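Local structure of Lin0012 protein (Listeria innocua, 3K17) at residues L51-P54 with H55-N58; S140-K143 with K144-A148; E253-K256 with Q257-Q260. The protein probably phosphorylates phosphomevalonate with ATP in the mevalonate route to isopentenyl diphosphate, as a kinase of the GHMP family. All blocks are in the same frame, centred on the assembly; numbering follows the deposited sequence.

Interaction 1 of 3, residues L51-P54 with H55-N58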
loop_
_atom_site.group_PDB
_atom_site.type_symbol
_atom_site.label_atom_id
_atom_site.label_comp_id
_atom_site.label_asym_id
_atom_site.label_seq_id
_atom_site.Cartn_x
_atom_site.Cartn_y
_atom_site.Cartn_z
ATOM N N LEU A 51 -10.139 4.316 28.484
ATOM C CA LEU A 51 -10.197 2.869 28.643
ATOM C C LEU A 51 -8.786 2.357 28.880
ATOM O O LEU A 51 -7.865 2.687 28.129
ATOM C CB LEU A 51 -10.774 2.182 27.397
ATOM C CG LEU A 51 -10.679 0.651 27.420
ATOM C CD1 LEU A 51 -11.481 0.086 28.605
ATOM C CD2 LEU A 51 -11.191 0.082 26.102
ATOM N N TRP A 52 -8.632 1.559 29.929
ATOM C CA TRP A 52 -7.354 0.955 30.274
ATOM C C TRP A 52 -7.577 -0.552 30.317
ATOM O O TRP A 52 -8.553 -1.010 30.918
ATOM C CB TRP A 52 -6.886 1.379 31.672
ATOM C CG TRP A 52 -6.726 2.841 31.903
ATOM C CD1 TRP A 52 -7.707 3.790 31.897
ATOM C CD2 TRP A 52 -5.513 3.518 32.252
ATOM N NE1 TRP A 52 -7.181 5.018 32.230
ATOM C CE2 TRP A 52 -5.836 4.879 32.453
ATOM C CE3 TRP A 52 -4.184 3.106 32.418
ATOM C CZ2 TRP A 52 -4.876 5.834 32.813
ATOM C CZ3 TRP A 52 -3.228 4.057 32.777
ATOM C CH2 TRP A 52 -3.583 5.404 32.970
ATOM N N ILE A 53 -6.700 -1.314 29.675
ATOM C CA ILE A 53 -6.809 -2.770 29.726
ATOM C C ILE A 53 -5.444 -3.319 30.106
ATOM O O ILE A 53 -4.423 -2.646 29.926
ATOM C CB ILE A 53 -7.297 -3.384 28.396
ATOM C CG1 ILE A 53 -6.322 -3.080 27.251
ATOM C CG2 ILE A 53 -8.678 -2.851 28.078
ATOM C CD1 ILE A 53 -6.633 -3.870 25.998
ATOM N N PRO A 54 -5.403 -4.546 30.644
ATOM C CA PRO A 54 -4.138 -5.157 31.057
ATOM C C PRO A 54 -3.020 -5.169 30.033
ATOM O O PRO A 54 -1.866 -4.928 30.373
ATOM C CB PRO A 54 -4.550 -6.574 31.465
ATOM C CG PRO A 54 -5.985 -6.397 31.909
ATOM C CD PRO A 54 -6.525 -5.483 30.843
ATOM N N HIS A 55 -3.343 -5.445 28.780
ATOM C CA HIS A 55 -2.294 -5.517 27.776
ATOM C C HIS A 55 -1.507 -4.222 27.546
ATOM O O HIS A 55 -0.308 -4.269 27.273
ATOM C CB HIS A 55 -2.861 -6.011 26.447
ATOM C CG HIS A 55 -1.806 -6.360 25.442
ATOM N ND1 HIS A 55 -1.116 -5.407 24.723
ATOM C CD2 HIS A 55 -1.284 -7.556 25.078
ATOM C CE1 HIS A 55 -0.215 -6.000 23.960
ATOM N NE2 HIS A 55 -0.296 -7.304 24.158
ATOM N N TYR A 56 -2.161 -3.072 27.667
ATOM C CA TYR A 56 -1.469 -1.807 27.421
ATOM C C TYR A 56 -1.178 -0.995 28.675
ATOM O O TYR A 56 -1.950 -1.005 29.627
ATOM C CB TYR A 56 -2.281 -0.964 26.442
ATOM C CG TYR A 56 -2.408 -1.591 25.076
ATOM C CD1 TYR A 56 -1.332 -1.599 24.188
ATOM C CD2 TYR A 56 -3.603 -2.187 24.671
ATOM C CE1 TYR A 56 -1.441 -2.181 22.934
ATOM C CE2 TYR A 56 -3.727 -2.768 23.422
ATOM C CZ TYR A 56 -2.644 -2.763 22.555
ATOM O OH TYR A 56 -2.773 -3.323 21.308
ATOM N N GLU A 57 -0.054 -0.289 28.669
ATOM C CA GLU A 57 0.324 0.536 29.811
ATOM C C GLU A 57 -0.473 1.837 29.823
ATOM O O GLU A 57 -0.749 2.406 30.876
ATOM C CB GLU A 57 1.811 0.878 29.755
ATOM C CG GLU A 57 2.292 1.643 30.971
ATOM C CD GLU A 57 3.512 2.499 30.679
ATOM O OE1 GLU A 57 4.453 1.989 30.029
ATOM O OE2 GLU A 57 3.532 3.679 31.105
ATOM N N ASN A 58 -0.826 2.320 28.642
ATOM C CA ASN A 58 -1.571 3.559 28.549
ATOM C C ASN A 58 -2.979 3.364 28.002
ATOM O O ASN A 58 -3.237 2.450 27.230
ATOM C CB ASN A 58 -0.803 4.562 27.686
ATOM C CG ASN A 58 0.530 4.941 28.299
ATOM O OD1 ASN A 58 1.584 4.621 27.764
ATOM N ND2 ASN A 58 0.483 5.609 29.441
HETATM O O HOH W 1 -4.452 0.286 28.909
#

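Interaction 2 of 3, residues S140-K143 with K144-A148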
loop_
_atom_site.group_PDB
_atom_site.type_symbol
_atom_site.label_atom_id
_atom_site.label_comp_id
_atom_site.label_asym_id
_atom_site.label_seq_id
_atom_site.Cartn_x
_atom_site.Cartn_y
_atom_site.Cartn_z
ATOM N N SER A 140 -32.608 -5.994 30.534
ATOM C CA SER A 140 -32.624 -7.394 30.948
ATOM C C SER A 140 -31.278 -8.070 30.736
ATOM O O SER A 140 -30.483 -7.647 29.891
ATOM C CB SER A 140 -33.675 -8.166 30.160
ATOM O OG SER A 140 -33.306 -8.246 28.797
HETATM N N MSE A 141 -31.031 -9.134 31.493
HETATM C CA MSE A 141 -29.774 -9.856 31.357
HETATM C C MSE A 141 -29.675 -10.514 29.986
HETATM O O MSE A 141 -28.585 -10.636 29.424
HETATM C CB MSE A 141 -29.632 -10.930 32.432
HETATM C CG MSE A 141 -28.266 -11.608 32.395
HETATM SE SE MSE A 141 -27.975 -12.784 33.879
HETATM C CE MSE A 141 -28.171 -11.482 35.305
ATOM N N LEU A 142 -30.815 -10.937 29.447
ATOM C CA LEU A 142 -30.820 -11.585 28.141
ATOM C C LEU A 142 -30.443 -10.605 27.033
ATOM O O LEU A 142 -29.773 -10.978 26.072
ATOM C CB LEU A 142 -32.188 -12.199 27.848
ATOM C CG LEU A 142 -32.369 -12.766 26.440
ATOM C CD1 LEU A 142 -31.295 -13.819 26.159
ATOM C CD2 LEU A 142 -33.771 -13.370 26.312
ATOM N N LYS A 143 -30.881 -9.358 27.153
ATOM C CA LYS A 143 -30.537 -8.367 26.145
ATOM C C LYS A 143 -29.032 -8.077 26.244
ATOM O O LYS A 143 -28.365 -7.891 25.228
ATOM C CB LYS A 143 -31.349 -7.081 26.337
ATOM C CG LYS A 143 -32.836 -7.226 26.011
ATOM C CD LYS A 143 -33.570 -5.888 26.145
ATOM C CE LYS A 143 -35.087 -6.031 25.974
ATOM N NZ LYS A 143 -35.497 -6.376 24.584
ATOM N N LYS A 144 -28.500 -8.051 27.461
ATOM C CA LYS A 144 -27.071 -7.812 27.645
ATOM C C LYS A 144 -26.281 -8.971 27.036
ATOM O O LYS A 144 -25.225 -8.769 26.437
ATOM C CB LYS A 144 -26.743 -7.640 29.131
ATOM C CG LYS A 144 -27.414 -6.410 29.737
ATOM C CD LYS A 144 -26.856 -6.019 31.096
ATOM C CE LYS A 144 -27.237 -7.018 32.179
ATOM N NZ LYS A 144 -26.708 -6.593 33.503
ATOM N N PHE A 145 -26.797 -10.189 27.165
ATOM C CA PHE A 145 -26.107 -11.325 26.580
ATOM C C PHE A 145 -26.029 -11.126 25.070
ATOM O O PHE A 145 -24.997 -11.384 24.459
ATOM C CB PHE A 145 -26.842 -12.638 26.850
ATOM C CG PHE A 145 -26.396 -13.755 25.958
ATOM C CD1 PHE A 145 -25.195 -14.420 26.197
ATOM C CD2 PHE A 145 -27.142 -14.097 24.831
ATOM C CE1 PHE A 145 -24.743 -15.408 25.326
ATOM C CE2 PHE A 145 -26.692 -15.087 23.954
ATOM C CZ PHE A 145 -25.488 -15.742 24.206
ATOM N N LYS A 146 -27.135 -10.682 24.476
ATOM C CA LYS A 146 -27.196 -10.461 23.036
ATOM C C LYS A 146 -26.179 -9.413 22.571
ATOM O O LYS A 146 -25.547 -9.580 21.538
ATOM C CB LYS A 146 -28.607 -10.025 22.618
ATOM C CG LYS A 146 -29.684 -11.098 22.754
ATOM C CD LYS A 146 -31.023 -10.544 22.289
ATOM C CE LYS A 146 -32.153 -11.551 22.442
ATOM N NZ LYS A 146 -33.452 -10.962 21.994
ATOM N N LEU A 147 -26.047 -8.324 23.317
ATOM C CA LEU A 147 -25.079 -7.294 22.956
ATOM C C LEU A 147 -23.675 -7.904 23.026
ATOM O O LEU A 147 -22.890 -7.784 22.093
ATOM C CB LEU A 147 -25.175 -6.109 23.920
ATOM C CG LEU A 147 -26.441 -5.249 23.851
ATOM C CD1 LEU A 147 -26.463 -4.280 25.026
ATOM C CD2 LEU A 147 -26.489 -4.492 22.522
ATOM N N ALA A 148 -23.382 -8.577 24.136
ATOM C CA ALA A 148 -22.082 -9.200 24.347
ATOM C C ALA A 148 -21.783 -10.290 23.319
ATOM O O ALA A 148 -20.639 -10.425 22.856
ATOM C CB ALA A 148 -22.005 -9.773 25.762
#

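Interaction 3 of 3, residues E253-K256 with Q257-Q260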
loop_
_atom_site.group_PDB
_atom_site.type_symbol
_atom_site.label_atom_id
_atom_site.label_comp_id
_atom_site.label_asym_id
_atom_site.label_seq_id
_atom_site.Cartn_x
_atom_site.Cartn_y
_atom_site.Cartn_z
ATOM N N GLU A 253 -26.408 -37.137 22.483
ATOM C CA GLU A 253 -26.927 -38.195 23.347
ATOM C C GLU A 253 -26.369 -37.957 24.752
ATOM O O GLU A 253 -27.102 -37.959 25.738
ATOM C CB GLU A 253 -26.478 -39.580 22.847
ATOM C CG GLU A 253 -26.824 -39.889 21.393
ATOM C CD GLU A 253 -26.456 -41.318 20.976
ATOM O OE1 GLU A 253 -25.276 -41.710 21.112
ATOM O OE2 GLU A 253 -27.353 -42.050 20.504
ATOM N N ILE A 254 -25.060 -37.730 24.822
ATOM C CA ILE A 254 -24.378 -37.499 26.091
ATOM C C ILE A 254 -24.880 -36.254 26.827
ATOM O O ILE A 254 -25.058 -36.278 28.049
ATOM C CB ILE A 254 -22.847 -37.389 25.867
ATOM C CG1 ILE A 254 -22.326 -38.697 25.256
ATOM C CG2 ILE A 254 -22.134 -37.097 27.192
ATOM C CD1 ILE A 254 -20.853 -38.678 24.884
HETATM N N MSE A 255 -25.100 -35.167 26.089
HETATM C CA MSE A 255 -25.578 -33.922 26.693
HETATM C C MSE A 255 -26.926 -34.134 27.370
HETATM O O MSE A 255 -27.169 -33.639 28.472
HETATM C CB MSE A 255 -25.707 -32.823 25.637
HETATM C CG MSE A 255 -24.380 -32.287 25.139
HETATM SE SE MSE A 255 -23.232 -31.731 26.601
HETATM C CE MSE A 255 -21.948 -33.163 26.475
ATOM N N LYS A 256 -27.803 -34.867 26.696
ATOM C CA LYS A 256 -29.122 -35.161 27.237
ATOM C C LYS A 256 -28.951 -35.867 28.581
ATOM O O LYS A 256 -29.613 -35.524 29.561
ATOM C CB LYS A 256 -29.894 -36.051 26.258
ATOM C CG LYS A 256 -31.355 -36.272 26.620
ATOM C CD LYS A 256 -32.103 -36.959 25.482
ATOM C CE LYS A 256 -32.101 -36.099 24.214
ATOM N NZ LYS A 256 -32.744 -34.766 24.425
ATOM N N GLN A 257 -28.043 -36.841 28.618
ATOM C CA GLN A 257 -27.756 -37.602 29.832
ATOM C C GLN A 257 -27.217 -36.728 30.958
ATOM O O GLN A 257 -27.729 -36.742 32.084
ATOM C CB GLN A 257 -26.728 -38.694 29.536
ATOM C CG GLN A 257 -27.261 -39.894 28.772
ATOM C CD GLN A 257 -26.142 -40.799 28.283
ATOM O OE1 GLN A 257 -25.202 -41.102 29.023
ATOM N NE2 GLN A 257 -26.240 -41.241 27.035
ATOM N N ILE A 258 -26.177 -35.961 30.654
ATOM C CA ILE A 258 -25.571 -35.111 31.661
ATOM C C ILE A 258 -26.572 -34.087 32.199
ATOM O O ILE A 258 -26.564 -33.773 33.389
ATOM C CB ILE A 258 -24.288 -34.420 31.100
ATOM C CG1 ILE A 258 -23.455 -33.857 32.251
ATOM C CG2 ILE A 258 -24.663 -33.313 30.121
ATOM C CD1 ILE A 258 -22.029 -33.498 31.857
ATOM N N ILE A 259 -27.445 -33.568 31.338
ATOM C CA ILE A 259 -28.447 -32.610 31.806
ATOM C C ILE A 259 -29.379 -33.332 32.788
ATOM O O ILE A 259 -29.792 -32.770 33.803
ATOM C CB ILE A 259 -29.268 -32.014 30.632
ATOM C CG1 ILE A 259 -28.401 -31.012 29.856
ATOM C CG2 ILE A 259 -30.518 -31.306 31.164
ATOM C CD1 ILE A 259 -29.097 -30.368 28.687
ATOM N N GLN A 260 -29.700 -34.584 32.476
ATOM C CA GLN A 260 -30.548 -35.397 33.344
ATOM C C GLN A 260 -29.820 -35.542 34.680
ATOM O O GLN A 260 -30.400 -35.339 35.747
ATOM C CB GLN A 260 -30.754 -36.776 32.720
ATOM C CG GLN A 260 -31.614 -37.736 33.543
ATOM C CD GLN A 260 -31.665 -39.115 32.919
ATOM O OE1 GLN A 260 -31.890 -39.252 31.717
ATOM N NE2 GLN A 260 -31.462 -40.146 33.733
#

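Interaction 1 of 3, residues L51-P54 with H55-N58
The phenol ring of Tyr56 takes the end of Ile53 at its edge, near its own plane, where CD1 of Ile53 comes to 3.7 Å from CD2 of Tyr56, while one of its faces carries ND1 of His55 over its centre, 3.6 Å above the plane. The His55 ring in turn meets CD1 of Tyr56 with its edge. The backbone under these groups is a type I beta turn from Ile53 to Tyr56, which reverses the chain as it leaves strand 50-52. Its closing bond runs from Tyr56 N to Ile53 O at 3.2 Å and is bent, with an N-H...O angle of 137° and the donor well above the carbonyl plane. CG1 of Ile53 sits between its own N and carbonyl carbon (chi1 61°), which lays the CD1 branch alongside Tyr56, both side chains pointing the same way. Outside the turn, Tyr56 stacks with Trp75 and its OH bonds to the backbone N of His74, whose ring stacks on His55; the turn is thereby tied to the loop before helix 76-91. Further back, the Trp52 indole approaches the returning chain obliquely, with CZ3 3.5 Å from Glu57 O, and its NE1 is held by Glu50. A water bridges the two arms behind the turn, accepting from Ile53 N at 2.9 Å and lying 2.9 Å from Tyr56 O and 3.0 Å from Asn58 O.

Interaction 2 of 3, residues S140-K143 with K144-A148
Ser140 is the N-cap of helix 141-156 in the N-terminal GHMP kinase region, and Lys144 folds back over this first turn. OG of Ser140 accepts from Lys143 N at 3.1 Å, while Ser140 O takes Lys144 N at 3.2 Å, so side chain and carbonyl of the N-cap residue each take an N-H of the first turn. The tight part lies along the backbone: CG of Lys144 rests 3.3 Å from Ser140 O, and a bend at chi3 (-70°) turns the chain so that CE reaches 3.9 Å from Met141 CA. Lys146 runs out extended, its CG 3.3 Å from Leu142 O. The contact loosens at the exposed Leu142, whose side chain crosses that of the buried Lys146, CG of Leu142 lying 4.2 Å from CE of Lys146, and whose CD1 stands 4.4 Å from CD2 of the buried Phe145. Three lysine ammonium groups are fixed by oxygens outside the turn: Lys144 on Asn129, Lys143 on the Met196 carbonyl and Lys146 on that of Glu198, with a cation-pi contact from Lys146 to Trp200. The helix start packs among its neighbours: Phe145 and Ala148 against helix 162-169, Lys144 and Ala148 against helix 119-135, and Leu147 against helix 192-197.

Interaction 3 of 3, residues E253-K256 with Q257-Q260
This is packing between successive turns of one alpha helix, 241-264, where Met255 and Ile258 share the face that lies on the mixed sheet of the GHMP kinase fold. Their side chains run side by side in the same direction; SE of Met255, a selenomethionine, lies 4.1 Å from CG2 of Ile258. Both touch Ala18 of strand 7-18, while Ile258 and Ile259 reach Ile31 of strand 29-35. Ile254 looks instead to helix 267-288, where it touches Glu276, and Met255 adds a contact with Asn277 of the same helix. Four successive i to i+4 bonds bind the turns together. The one from Ile258 N to Ile254 O is the straightest, 2.9 Å long with an N-H...O angle of 171°, and Ile259 N reaches Met255 O at the same length. Lys256 is exposed, Gln260 touches Leu269 of helix 267-288, and Glu253 forms a salt bridge with Arg250 one turn back. Gln257 lays its aliphatic part along the backbone, CB 3.3 Å from Ile254 O and CG 3.6 Å from Glu253 O. Side-chain carbons also approach the carbonyl of Met255. The approach of CG2 of Ile258 to this oxygen, 3.0 Å, is very short and to be read with caution. CG1 of Ile259, turned anti to its own carbonyl carbon (chi1 -74°), comes to 3.2 Å from Met255 O.

From the N terminus the three contacts follow in series, each within one continuous piece of chain, and none nests in or crosses another. Interaction 1 closes a short turn after strand 50-52, joining strand 99-105 to the loop before helix 76-91. Interaction 2 closes no loop; it starts helix 141-156 among helices 119-135, 162-169 and 192-197, its centre about 25 Å from that of interaction 1. Interaction 3 lies wholly within helix 241-264, and links helix 267-288 to strands 7-18 and 29-35 of the sheet that includes strand 50-52. Interactions 1 and 3 lie on opposite sides of the chain's centre, their centres about 42 Å apart.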